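Local coordinates for conserved hypothetical protein (Pyrococcus furiosus, PDB 1VK1) that probably binds ATP and acts as a kinase, joining a ParB-like N-terminal domain to a C-terminal domain of the L-serine kinase SerK type, at residues Gly48-Pro53 with His71-Gly76; Glu64-Asp69 with Leu90-Glu95; Val177-Gly180 with Asp184-Ala187; Ile114-Ala119 with Leu165-Gln170. One frame throughout, in Å; residues are numbered along the deposited sequence.

How the contacts relate
Contacts 1 and 2 belong to the ParB-like N-terminal part of the chain, contacts 3 and 4 to the SerK-like part that follows. Segments of the first two alternate along the sequence, strand 65-67 of contact 2 being followed by helix 71-80 of contact 1; their centres lie about 17 Å apart, and they touch where W74 packs on I67. Contact 4 closes before contact 3 opens, helix 161-170 preceding strand 177-179, with centres about 19 Å apart and no touch. Contacts 2 and 4, about 33 Å apart between centres, fall on opposite sides of the chain's centre. Two contacts therefore hold together the ParB-like lobe, where a phosphate is bound, and two the SerK-like lobe.

Contact 1 (Gly48-Pro53 with His71-Gly76); sequences GIFWKP and HHRWAG. With PO4 (phosphate ion), chain B.
One face of the R73 guanidinium carries the K52 side chain, whose CD lies 3.7 Å from NH1, while F50 CZ and the carbonyl oxygen of P53 come to its edge. The F50 ring is turned 53° against the guanidinium and meets R73 CB with its own edge, CE1 to CB 3.9 Å. A bend at chi3 (-60°) turns the head of R73 across the extended K52 chain and lets NH2 donate to P53 O at 3.0 Å. That bond is not straight: the donor stands above the carbonyl plane, and the angle at the hydrogen is 138°. NH2 also forms a salt bridge with D69, so arginine, with several N-H groups and apolar methylenes, suits a helix position reaching across to the loop at K52-P53. F50 fills the apolar side, close to F40 of helix 34-47.

The H71 and H72 rings present their edges to a phosphate. H71 N and ND1 both reach O4, the latter at 2.8 Å; H72 N and ND1 both reach O2, ND1 at 2.6 Å. Each NE2 accepts a backbone N-H, from H29 and V33 respectively, which fixes the ring's rotation and turns ND1 to the anion. The ion, probably from the crystallisation liquor, also takes G70 N at the N-terminus of helix 71-80, where the Gly-His-His-Arg run is consistent with a nucleotide-phosphate site, as in the related sulfiredoxin (Gly-Cys-His-Arg).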
loop_
_atom_site.group_PDB
_atom_site.type_symbol
_atom_site.label_atom_id
_atom_site.label_comp_id
_atom_site.label_asym_id
_atom_site.label_seq_id
_atom_site.Cartn_x
_atom_site.Cartn_y
_atom_site.Cartn_z
ATOM N N GLY A 48 -11.776 -19.972 -4.331
ATOM C CA GLY A 48 -11.880 -20.121 -5.775
ATOM C C GLY A 48 -12.441 -18.938 -6.536
ATOM O O GLY A 48 -12.713 -19.057 -7.717
ATOM N N ILE A 49 -12.599 -17.777 -5.881
ATOM C CA ILE A 49 -13.266 -16.632 -6.491
ATOM C C ILE A 49 -12.416 -15.381 -6.340
ATOM O O ILE A 49 -11.917 -15.101 -5.258
ATOM C CB ILE A 49 -14.658 -16.399 -5.836
ATOM C CG1 ILE A 49 -15.594 -17.609 -6.088
ATOM C CG2 ILE A 49 -15.314 -15.124 -6.348
ATOM C CD1 ILE A 49 -15.987 -17.842 -7.544
ATOM N N PHE A 50 -12.255 -14.659 -7.440
ATOM C CA PHE A 50 -11.622 -13.349 -7.456
ATOM C C PHE A 50 -12.737 -12.331 -7.519
ATOM O O PHE A 50 -13.498 -12.298 -8.471
ATOM C CB PHE A 50 -10.720 -13.275 -8.704
ATOM C CG PHE A 50 -9.833 -12.070 -8.746
ATOM C CD1 PHE A 50 -8.585 -12.082 -8.169
ATOM C CD2 PHE A 50 -10.246 -10.914 -9.370
ATOM C CE1 PHE A 50 -7.772 -10.964 -8.217
ATOM C CE2 PHE A 50 -9.402 -9.787 -9.407
ATOM C CZ PHE A 50 -8.199 -9.825 -8.834
ATOM N N TRP A 51 -12.855 -11.516 -6.491
ATOM C CA TRP A 51 -14.046 -10.650 -6.386
ATOM C C TRP A 51 -13.797 -9.162 -6.381
ATOM O O TRP A 51 -14.764 -8.382 -6.384
ATOM C CB TRP A 51 -14.905 -11.047 -5.201
ATOM C CG TRP A 51 -14.223 -11.071 -3.945
ATOM C CD1 TRP A 51 -13.680 -12.171 -3.324
ATOM C CD2 TRP A 51 -14.052 -9.972 -3.024
ATOM N NE1 TRP A 51 -13.152 -11.810 -2.106
ATOM C CE2 TRP A 51 -13.374 -10.472 -1.899
ATOM C CE3 TRP A 51 -14.395 -8.611 -3.044
ATOM C CZ2 TRP A 51 -13.031 -9.673 -0.818
ATOM C CZ3 TRP A 51 -14.048 -7.828 -1.957
ATOM C CH2 TRP A 51 -13.375 -8.364 -0.873
ATOM N N LYS A 52 -12.541 -8.751 -6.338
ATOM C CA LYS A 52 -12.225 -7.335 -6.243
ATOM C C LYS A 52 -11.394 -6.941 -7.452
ATOM O O LYS A 52 -10.210 -7.315 -7.531
ATOM C CB LYS A 52 -11.454 -7.033 -4.940
ATOM C CG LYS A 52 -11.424 -5.556 -4.596
ATOM C CD LYS A 52 -10.770 -5.281 -3.233
ATOM C CE LYS A 52 -10.687 -3.774 -2.953
ATOM N NZ LYS A 52 -10.186 -3.470 -1.572
ATOM N N PRO A 53 -11.968 -6.188 -8.404
ATOM C CA PRO A 53 -11.247 -5.928 -9.658
ATOM C C PRO A 53 -9.993 -5.107 -9.416
ATOM O O PRO A 53 -9.941 -4.298 -8.489
ATOM C CB PRO A 53 -12.250 -5.127 -10.491
ATOM C CG PRO A 53 -13.142 -4.479 -9.490
ATOM C CD PRO A 53 -13.280 -5.499 -8.369
ATOM N N HIS A 71 -1.978 -4.327 -6.024
ATOM C CA HIS A 71 -0.635 -4.888 -6.106
ATOM C C HIS A 71 -0.548 -6.310 -5.585
ATOM O O HIS A 71 0.088 -7.158 -6.199
ATOM C CB HIS A 71 0.387 -4.018 -5.351
ATOM C CG HIS A 71 0.631 -2.689 -5.981
ATOM N ND1 HIS A 71 -0.191 -1.596 -5.774
ATOM C CD2 HIS A 71 1.597 -2.277 -6.838
ATOM C CE1 HIS A 71 0.285 -0.576 -6.479
ATOM N NE2 HIS A 71 1.350 -0.967 -7.144
ATOM N N HIS A 72 -1.172 -6.584 -4.445
ATOM C CA HIS A 72 -1.089 -7.910 -3.856
ATOM C C HIS A 72 -1.874 -8.927 -4.656
ATOM O O HIS A 72 -1.439 -10.087 -4.778
ATOM C CB HIS A 72 -1.479 -7.883 -2.378
ATOM C CG HIS A 72 -0.536 -7.077 -1.546
ATOM N ND1 HIS A 72 -0.648 -5.714 -1.402
ATOM C CD2 HIS A 72 0.568 -7.442 -0.863
ATOM C CE1 HIS A 72 0.346 -5.291 -0.635
ATOM N NE2 HIS A 72 1.093 -6.319 -0.295
ATOM N N ARG A 73 -3.005 -8.509 -5.219
ATOM C CA ARG A 73 -3.788 -9.358 -6.123
ATOM C C ARG A 73 -3.032 -9.699 -7.398
ATOM O O ARG A 73 -2.944 -10.864 -7.796
ATOM C CB ARG A 73 -5.126 -8.672 -6.449
ATOM C CG ARG A 73 -5.991 -8.471 -5.197
ATOM C CD ARG A 73 -7.422 -8.023 -5.411
ATOM N NE ARG A 73 -7.659 -6.769 -6.074
ATOM C CZ ARG A 73 -7.631 -5.540 -5.515
ATOM N NH1 ARG A 73 -7.236 -5.326 -4.261
ATOM N NH2 ARG A 73 -7.961 -4.521 -6.259
ATOM N N TRP A 74 -2.425 -8.695 -8.023
ATOM C CA TRP A 74 -1.602 -8.904 -9.215
ATOM C C TRP A 74 -0.428 -9.823 -8.928
ATOM O O TRP A 74 -0.197 -10.803 -9.649
ATOM C CB TRP A 74 -1.116 -7.532 -9.736
ATOM C CG TRP A 74 0.040 -7.556 -10.672
ATOM C CD1 TRP A 74 0.020 -7.801 -12.013
ATOM C CD2 TRP A 74 1.386 -7.210 -10.350
ATOM N NE1 TRP A 74 1.294 -7.671 -12.530
ATOM C CE2 TRP A 74 2.143 -7.304 -11.526
ATOM C CE3 TRP A 74 2.039 -6.814 -9.167
ATOM C CZ2 TRP A 74 3.521 -7.014 -11.553
ATOM C CZ3 TRP A 74 3.386 -6.545 -9.197
ATOM C CH2 TRP A 74 4.107 -6.639 -10.379
ATOM N N ALA A 75 0.303 -9.542 -7.861
ATOM C CA ALA A 75 1.485 -10.313 -7.551
ATOM C C ALA A 75 1.113 -11.742 -7.147
ATOM O O ALA A 75 1.816 -12.692 -7.498
ATOM C CB ALA A 75 2.297 -9.629 -6.445
ATOM N N GLY A 76 0.012 -11.904 -6.413
ATOM C CA GLY A 76 -0.436 -13.231 -6.032
ATOM C C GLY A 76 -0.859 -14.057 -7.231
ATOM O O GLY A 76 -0.511 -15.236 -7.343
HETATM P P PO4 B . -2.246 -2.701 -2.871
HETATM O O1 PO4 B . -0.706 -2.337 -2.457
HETATM O O2 PO4 B . -2.294 -4.283 -2.905
HETATM O O3 PO4 B . -3.139 -2.156 -1.813
HETATM O O4 PO4 B . -2.523 -2.124 -4.245
#

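Contact 2 (Glu64-Asp69 with Leu90-Glu95); sequences EYLIVD and LDYFDE
Y92, which packs on L66 and V68, stands in a type I turn closed by the bond from D94 N to D91 O, 3.1 Å long. D91 OD1 also accepts F93 N, from above the carboxylate plane, an Asx turn, and aspartate suits this position because its short side chain can fold back on the backbone. The turn sends the Y92 ring inward. L66 CD2 sits over the middle of one ring face, 3.9 Å from the centroid and only 6° off the normal, a CH-pi contact. The leucine reaches that spot because its CG is anti to the backbone N (chi1 169°). V68 splits its two methyls between partners: CG2 approaches Y92 CD1 at 3.8 Å, and CG1 meets L90 CD1 at 4.1 Å. Branching at CB thus lets one small residue serve two neighbours. Tyrosine fits the buried place because its hydroxyl has a partner, H225 NE2, while V208 of helix 205-213 adds further apolar cover. Strands 65-67 and 84-90 flank strand 54-58 in a mixed sheet, and the ring also touches A57 of that inner strand. V68 and D69 both face L55 of the neighbouring strand, the signature of a classic beta bulge.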
loop_
_atom_site.group_PDB
_atom_site.type_symbol
_atom_site.label_atom_id
_atom_site.label_comp_id
_atom_site.label_asym_id
_atom_site.label_seq_id
_atom_site.Cartn_x
_atom_site.Cartn_y
_atom_site.Cartn_z
ATOM N N GLU A 64 0.712 -0.183 -21.686
ATOM C CA GLU A 64 0.870 -0.738 -20.351
ATOM C C GLU A 64 0.014 0.073 -19.380
ATOM O O GLU A 64 -0.400 1.199 -19.688
ATOM C CB GLU A 64 2.351 -0.704 -19.959
ATOM C CG GLU A 64 3.200 -1.613 -20.875
ATOM C CD GLU A 64 4.687 -1.304 -20.898
ATOM O OE1 GLU A 64 5.140 -0.424 -20.166
ATOM O OE2 GLU A 64 5.425 -1.991 -21.690
ATOM N N TYR A 65 -0.215 -0.495 -18.200
ATOM C CA TYR A 65 -1.063 0.099 -17.190
ATOM C C TYR A 65 -0.345 0.268 -15.871
ATOM O O TYR A 65 0.359 -0.637 -15.404
ATOM C CB TYR A 65 -2.297 -0.783 -16.941
ATOM C CG TYR A 65 -3.176 -0.922 -18.141
ATOM C CD1 TYR A 65 -4.189 -0.015 -18.403
ATOM C CD2 TYR A 65 -3.016 -1.982 -19.014
ATOM C CE1 TYR A 65 -4.990 -0.133 -19.523
ATOM C CE2 TYR A 65 -3.814 -2.114 -20.133
ATOM C CZ TYR A 65 -4.822 -1.187 -20.367
ATOM O OH TYR A 65 -5.641 -1.315 -21.476
ATOM N N LEU A 66 -0.548 1.428 -15.265
ATOM C CA LEU A 66 -0.275 1.650 -13.866
ATOM C C LEU A 66 -1.265 0.874 -13.035
ATOM O O LEU A 66 -2.462 1.007 -13.225
ATOM C CB LEU A 66 -0.425 3.150 -13.582
ATOM C CG LEU A 66 -0.447 3.592 -12.116
ATOM C CD1 LEU A 66 0.883 3.304 -11.416
ATOM C CD2 LEU A 66 -0.817 5.063 -12.033
ATOM N N ILE A 67 -0.767 0.084 -12.081
ATOM C CA ILE A 67 -1.619 -0.482 -11.058
ATOM C C ILE A 67 -1.965 0.658 -10.106
ATOM O O ILE A 67 -1.107 1.189 -9.441
ATOM C CB ILE A 67 -0.940 -1.635 -10.298
ATOM C CG1 ILE A 67 -0.680 -2.834 -11.239
ATOM C CG2 ILE A 67 -1.813 -2.048 -9.116
ATOM C CD1 ILE A 67 0.175 -3.917 -10.622
ATOM N N VAL A 68 -3.241 1.004 -10.048
ATOM C CA VAL A 68 -3.739 2.014 -9.107
ATOM C C VAL A 68 -4.020 1.302 -7.785
ATOM O O VAL A 68 -3.562 1.716 -6.749
ATOM C CB VAL A 68 -4.957 2.748 -9.682
ATOM C CG1 VAL A 68 -5.562 3.668 -8.657
ATOM C CG2 VAL A 68 -4.551 3.523 -10.914
ATOM N N ASP A 69 -4.783 0.216 -7.853
ATOM C CA ASP A 69 -5.105 -0.596 -6.706
ATOM C C ASP A 69 -5.073 -2.055 -7.098
ATOM O O ASP A 69 -5.633 -2.433 -8.117
ATOM C CB ASP A 69 -6.512 -0.243 -6.163
ATOM C CG ASP A 69 -6.836 -1.002 -4.929
ATOM O OD1 ASP A 69 -6.069 -0.892 -3.943
ATOM O OD2 ASP A 69 -7.799 -1.778 -4.862
ATOM N N LEU A 90 -9.317 3.388 -15.355
ATOM C CA LEU A 90 -9.585 4.740 -14.901
ATOM C C LEU A 90 -8.792 5.741 -15.732
ATOM O O LEU A 90 -7.733 5.411 -16.287
ATOM C CB LEU A 90 -9.078 4.879 -13.444
ATOM C CG LEU A 90 -9.575 3.923 -12.391
ATOM C CD1 LEU A 90 -8.841 4.152 -11.078
ATOM C CD2 LEU A 90 -11.052 4.083 -12.182
ATOM N N ASP A 91 -9.294 6.977 -15.804
ATOM C CA ASP A 91 -8.478 8.112 -16.217
ATOM C C ASP A 91 -7.839 8.636 -14.938
ATOM O O ASP A 91 -8.515 9.228 -14.113
ATOM C CB ASP A 91 -9.341 9.190 -16.882
ATOM C CG ASP A 91 -8.563 10.490 -17.170
ATOM O OD1 ASP A 91 -7.323 10.555 -16.895
ATOM O OD2 ASP A 91 -9.117 11.495 -17.668
ATOM N N TYR A 92 -6.547 8.414 -14.794
ATOM C CA TYR A 92 -5.872 8.673 -13.521
ATOM C C TYR A 92 -5.966 10.152 -13.110
ATOM O O TYR A 92 -6.090 10.456 -11.933
ATOM C CB TYR A 92 -4.425 8.227 -13.601
ATOM C CG TYR A 92 -3.761 8.116 -12.252
ATOM C CD1 TYR A 92 -4.327 7.323 -11.227
ATOM C CD2 TYR A 92 -2.573 8.763 -11.985
ATOM C CE1 TYR A 92 -3.718 7.214 -9.982
ATOM C CE2 TYR A 92 -1.969 8.651 -10.752
ATOM C CZ TYR A 92 -2.549 7.876 -9.747
ATOM O OH TYR A 92 -1.947 7.763 -8.519
ATOM N N PHE A 93 -5.960 11.063 -14.090
ATOM C CA PHE A 93 -5.919 12.510 -13.785
ATOM C C PHE A 93 -7.282 13.161 -13.796
ATOM O O PHE A 93 -7.401 14.379 -13.725
ATOM C CB PHE A 93 -4.891 13.194 -14.670
ATOM C CG PHE A 93 -3.490 12.812 -14.312
ATOM C CD1 PHE A 93 -2.911 13.281 -13.122
ATOM C CD2 PHE A 93 -2.763 11.940 -15.109
ATOM C CE1 PHE A 93 -1.637 12.917 -12.757
ATOM C CE2 PHE A 93 -1.469 11.567 -14.738
ATOM C CZ PHE A 93 -0.909 12.066 -13.564
ATOM N N ASP A 94 -8.315 12.338 -13.805
ATOM C CA ASP A 94 -9.638 12.797 -13.494
ATOM C C ASP A 94 -9.652 13.261 -12.031
ATOM O O ASP A 94 -9.075 12.584 -11.157
ATOM C CB ASP A 94 -10.641 11.665 -13.717
ATOM C CG ASP A 94 -12.069 12.124 -13.611
ATOM O OD1 ASP A 94 -12.710 12.288 -14.670
ATOM O OD2 ASP A 94 -12.638 12.357 -12.524
ATOM N N GLU A 95 -10.297 14.399 -11.760
ATOM C CA GLU A 95 -10.347 14.974 -10.405
ATOM C C GLU A 95 -11.038 14.068 -9.376
ATOM O O GLU A 95 -10.809 14.200 -8.181
ATOM C CB GLU A 95 -10.998 16.376 -10.419
ATOM C CG GLU A 95 -10.056 17.488 -10.857
ATOM C CD GLU A 95 -8.927 17.719 -9.866
ATOM O OE1 GLU A 95 -9.207 18.106 -8.706
ATOM O OE2 GLU A 95 -7.759 17.512 -10.244
#

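Contact 3 (Val177-Gly180 with Asp184-Ala187); sequences VYYG and DAKA
A185 lies over one face of the Y179 ring, its CA 3.8 Å from the ring centroid and 14° off the normal, a CH-pi contact displaced a little toward the rim. Its methyl reaches the root of the ring, CB to CG 3.8 Å, while the backbone N of A185 comes within 3.5 Å of CD1. D184 adds its CB, 3.8 Å from the same CD1. Alanine suits the place because a small side chain allows the helix backbone itself to come down on the ring; the CA atoms of Y179 and A185 are 6.0 Å apart.

The next shell holds the ring in position. With CG anti to the carbonyl carbon (chi1 -77°), the ring stands off the strand toward the helix, and its hydroxyl forms a hydrogen bond with D188 OD2, a turn further along helix 182-190. I194 touches both Y179 and A185, and A105 of strand 98-105 also packs on the tyrosine. Backbone bonds of V177 with A105 and of Y179 with Y103 fix the strand as an edge of a three-stranded antiparallel sheet. After Y179 the chain leaves the strand, G180 already having helix-like backbone angles, and runs straight into the helix.

Replacing the tyrosine by an alanine here would probably uncover the A185 side of the helix and leave the D188 carboxylate without its hydroxyl mate. Between the two segments themselves the attraction is apolar, dispersion and CH-pi; the polar tie comes from the far end of the ring.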
loop_
_atom_site.group_PDB
_atom_site.type_symbol
_atom_site.label_atom_id
_atom_site.label_comp_id
_atom_site.label_asym_id
_atom_site.label_seq_id
_atom_site.Cartn_x
_atom_site.Cartn_y
_atom_site.Cartn_z
ATOM N N VAL A 177 -0.270 -3.289 11.586
ATOM C CA VAL A 177 -1.530 -2.967 10.932
ATOM C C VAL A 177 -1.396 -1.652 10.195
ATOM O O VAL A 177 -0.578 -0.817 10.549
ATOM C CB VAL A 177 -2.692 -2.896 11.919
ATOM C CG1 VAL A 177 -2.882 -4.248 12.607
ATOM C CG2 VAL A 177 -2.474 -1.828 12.937
ATOM N N TYR A 178 -2.170 -1.503 9.149
ATOM C CA TYR A 178 -2.124 -0.304 8.336
ATOM C C TYR A 178 -3.449 0.415 8.442
ATOM O O TYR A 178 -4.452 -0.138 8.080
ATOM C CB TYR A 178 -1.810 -0.673 6.876
ATOM C CG TYR A 178 -0.443 -1.273 6.710
ATOM C CD1 TYR A 178 0.659 -0.487 6.440
ATOM C CD2 TYR A 178 -0.248 -2.667 6.853
ATOM C CE1 TYR A 178 1.952 -1.072 6.311
ATOM C CE2 TYR A 178 0.987 -3.234 6.733
ATOM C CZ TYR A 178 2.088 -2.443 6.459
ATOM O OH TYR A 178 3.330 -3.038 6.344
ATOM N N TYR A 179 -3.426 1.672 8.945
ATOM C CA TYR A 179 -4.620 2.527 9.077
ATOM C C TYR A 179 -4.776 3.428 7.871
ATOM O O TYR A 179 -3.819 4.056 7.441
ATOM C CB TYR A 179 -4.499 3.427 10.326
ATOM C CG TYR A 179 -4.768 2.701 11.614
ATOM C CD1 TYR A 179 -6.008 2.771 12.236
ATOM C CD2 TYR A 179 -3.802 1.916 12.194
ATOM C CE1 TYR A 179 -6.251 2.083 13.417
ATOM C CE2 TYR A 179 -4.053 1.219 13.379
ATOM C CZ TYR A 179 -5.269 1.311 13.962
ATOM O OH TYR A 179 -5.506 0.625 15.128
ATOM N N GLY A 180 -5.993 3.532 7.350
ATOM C CA GLY A 180 -6.284 4.478 6.264
ATOM C C GLY A 180 -6.203 5.927 6.704
ATOM O O GLY A 180 -5.773 6.791 5.945
ATOM N N ASP A 184 -7.695 7.839 13.038
ATOM C CA ASP A 184 -8.064 6.518 13.557
ATOM C C ASP A 184 -6.904 5.856 14.297
ATOM O O ASP A 184 -7.090 5.283 15.356
ATOM C CB ASP A 184 -8.539 5.594 12.426
ATOM C CG ASP A 184 -9.903 5.998 11.836
ATOM O OD1 ASP A 184 -10.628 6.843 12.433
ATOM O OD2 ASP A 184 -10.347 5.498 10.773
ATOM N N ALA A 185 -5.701 5.926 13.727
ATOM C CA ALA A 185 -4.517 5.398 14.390
ATOM C C ALA A 185 -4.314 6.074 15.746
ATOM O O ALA A 185 -4.068 5.417 16.753
ATOM C CB ALA A 185 -3.301 5.610 13.519
ATOM N N LYS A 186 -4.428 7.401 15.753
ATOM C CA LYS A 186 -4.250 8.173 16.984
ATOM C C LYS A 186 -5.327 7.842 18.026
ATOM O O LYS A 186 -5.020 7.722 19.208
ATOM C CB LYS A 186 -4.201 9.674 16.680
ATOM C CG LYS A 186 -2.897 10.087 15.987
ATOM C CD LYS A 186 -2.679 11.591 15.995
ATOM C CE LYS A 186 -1.319 11.955 15.374
ATOM N NZ LYS A 186 -0.996 13.432 15.488
ATOM N N ALA A 187 -6.570 7.687 17.574
ATOM C CA ALA A 187 -7.681 7.294 18.463
ATOM C C ALA A 187 -7.436 5.910 19.077
ATOM O O ALA A 187 -7.736 5.688 20.250
ATOM C CB ALA A 187 -8.982 7.304 17.712
#

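Contact 4 (Ile114-Ala119 with Leu165-Gln170); sequences IERLKA and LDEMDQ
The R116 and M168 side chains run antiparallel, each lying along the other. The methionine CG faces the flat guanidinium and lies 3.7 Å from NH1, while its sulfur passes back along the arginine stem, M168 SD to R116 CG 4.0 Å. Two successive bends in R116, at chi2 (-74°) and chi3 (-67°), curl the chain so that its head comes down over M168 instead of stretching away from it. Methionine suits the spot, being unbranched and flexible enough to follow a curved neighbour.

E167 takes the edge. Its OE1 lies near the guanidinium plane, and carboxylate and guanidinium are turned only 19° against each other, yet NH2 to OE1 measures 3.8 Å, a long salt bridge. Neither charge depends on it alone: R116 NH1 forms a salt bridge with E173, just past the helix, and E167 OE2 with K163.

The setting is a pair of helices, 114-119 and 161-170, in the SerK-like domain, with R116 and M168 at their closest backbone approach, 8.8 Å between CA atoms. Deeper in the seam L117 packs on V161 and V164 and, with I114, rests helix 114-119 on strand 148-151 of an antiparallel sheet.

An alanine in place of R116 is likely to leave E173 without this charged mate and the M168 side chain freer to turn, for want of the stem and flat head beside it. On its other side helix 161-170 meets helix 34-47, D169 pairing with R35 and D166 OD2 accepting Q34 N.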
loop_
_atom_site.group_PDB
_atom_site.type_symbol
_atom_site.label_atom_id
_atom_site.label_comp_id
_atom_site.label_asym_id
_atom_site.label_seq_id
_atom_site.Cartn_x
_atom_site.Cartn_y
_atom_site.Cartn_z
ATOM N N ILE A 114 13.020 0.243 17.350
ATOM C CA ILE A 114 14.095 1.226 17.136
ATOM C C ILE A 114 15.442 0.544 16.998
ATOM O O ILE A 114 16.222 0.900 16.142
ATOM C CB ILE A 114 14.080 2.307 18.251
ATOM C CG1 ILE A 114 12.838 3.183 18.065
ATOM C CG2 ILE A 114 15.372 3.139 18.244
ATOM C CD1 ILE A 114 12.591 4.194 19.181
ATOM N N GLU A 115 15.733 -0.453 17.847
ATOM C CA GLU A 115 17.003 -1.179 17.717
ATOM C C GLU A 115 17.148 -1.809 16.324
ATOM O O GLU A 115 18.193 -1.733 15.704
ATOM C CB GLU A 115 17.126 -2.262 18.789
ATOM N N ARG A 116 16.069 -2.420 15.832
ATOM C CA ARG A 116 16.102 -3.047 14.526
ATOM C C ARG A 116 16.256 -2.024 13.401
ATOM O O ARG A 116 16.942 -2.272 12.427
ATOM C CB ARG A 116 14.850 -3.906 14.321
ATOM C CG ARG A 116 14.784 -5.128 15.233
ATOM C CD ARG A 116 15.742 -6.233 14.824
ATOM N NE ARG A 116 15.361 -6.820 13.534
ATOM C CZ ARG A 116 14.420 -7.754 13.369
ATOM N NH1 ARG A 116 13.743 -8.226 14.415
ATOM N NH2 ARG A 116 14.151 -8.222 12.147
ATOM N N LEU A 117 15.614 -0.871 13.549
ATOM C CA LEU A 117 15.777 0.217 12.571
ATOM C C LEU A 117 17.223 0.692 12.537
ATOM O O LEU A 117 17.813 0.842 11.472
ATOM C CB LEU A 117 14.844 1.371 12.878
ATOM C CG LEU A 117 13.345 1.099 12.716
ATOM C CD1 LEU A 117 12.484 2.241 13.240
ATOM C CD2 LEU A 117 12.978 0.793 11.267
ATOM N N LYS A 118 17.814 0.885 13.712
ATOM C CA LYS A 118 19.205 1.360 13.768
ATOM C C LYS A 118 20.157 0.325 13.175
ATOM O O LYS A 118 21.122 0.686 12.513
ATOM C CB LYS A 118 19.603 1.733 15.202
ATOM C CG LYS A 118 18.918 2.993 15.701
ATOM C CD LYS A 118 19.350 3.366 17.136
ATOM C CE LYS A 118 18.702 4.666 17.586
ATOM N NZ LYS A 118 19.159 5.149 18.962
ATOM N N ALA A 119 19.853 -0.961 13.363
ATOM C CA ALA A 119 20.673 -2.036 12.796
ATOM C C ALA A 119 20.680 -2.023 11.267
ATOM O O ALA A 119 21.591 -2.560 10.647
ATOM C CB ALA A 119 20.199 -3.399 13.305
ATOM N N LEU A 165 9.768 -3.527 9.441
ATOM C CA LEU A 165 8.429 -3.819 9.906
ATOM C C LEU A 165 7.865 -5.138 9.383
ATOM O O LEU A 165 7.247 -5.886 10.129
ATOM C CB LEU A 165 7.486 -2.688 9.557
ATOM C CG LEU A 165 7.792 -1.333 10.232
ATOM C CD1 LEU A 165 6.824 -0.274 9.761
ATOM C CD2 LEU A 165 7.783 -1.440 11.755
ATOM N N ASP A 166 8.097 -5.434 8.113
ATOM C CA ASP A 166 7.628 -6.679 7.519
ATOM C C ASP A 166 8.317 -7.875 8.210
ATOM O O ASP A 166 7.679 -8.879 8.526
ATOM C CB ASP A 166 7.941 -6.632 6.018
ATOM C CG ASP A 166 7.228 -7.781 5.227
ATOM O OD1 ASP A 166 7.033 -8.896 5.773
ATOM O OD2 ASP A 166 6.831 -7.650 4.078
ATOM N N GLU A 167 9.616 -7.776 8.450
ATOM C CA GLU A 167 10.329 -8.838 9.133
ATOM C C GLU A 167 9.815 -9.066 10.546
ATOM O O GLU A 167 9.614 -10.214 10.953
ATOM C CB GLU A 167 11.816 -8.535 9.120
ATOM C CG GLU A 167 12.405 -8.698 7.713
ATOM C CD GLU A 167 13.774 -8.072 7.504
ATOM O OE1 GLU A 167 14.328 -7.459 8.430
ATOM O OE2 GLU A 167 14.287 -8.193 6.374
ATOM N N MET A 168 9.569 -7.982 11.280
ATOM C CA MET A 168 9.083 -8.093 12.646
ATOM C C MET A 168 7.646 -8.609 12.685
ATOM O O MET A 168 7.278 -9.342 13.586
ATOM C CB MET A 168 9.215 -6.764 13.382
ATOM C CG MET A 168 10.673 -6.326 13.558
ATOM S SD MET A 168 10.861 -4.830 14.550
ATOM C CE MET A 168 10.685 -5.534 16.216
ATOM N N ASP A 169 6.847 -8.237 11.679
ATOM C CA ASP A 169 5.484 -8.743 11.477
ATOM C C ASP A 169 5.534 -10.263 11.280
ATOM O O ASP A 169 4.844 -11.020 11.956
ATOM C CB ASP A 169 4.907 -8.001 10.247
ATOM C CG ASP A 169 3.552 -8.483 9.799
ATOM O OD1 ASP A 169 2.867 -9.124 10.558
ATOM O OD2 ASP A 169 3.103 -8.213 8.660
ATOM N N GLN A 170 6.360 -10.706 10.357
ATOM C CA GLN A 170 6.480 -12.132 10.069
ATOM C C GLN A 170 6.965 -12.945 11.272
ATOM O O GLN A 170 6.530 -14.074 11.466
ATOM C CB GLN A 170 7.409 -12.349 8.885
ATOM C CG GLN A 170 6.754 -12.013 7.553
ATOM C CD GLN A 170 5.594 -12.930 7.252
ATOM O OE1 GLN A 170 5.727 -14.141 7.374
ATOM N NE2 GLN A 170 4.462 -12.371 6.886
#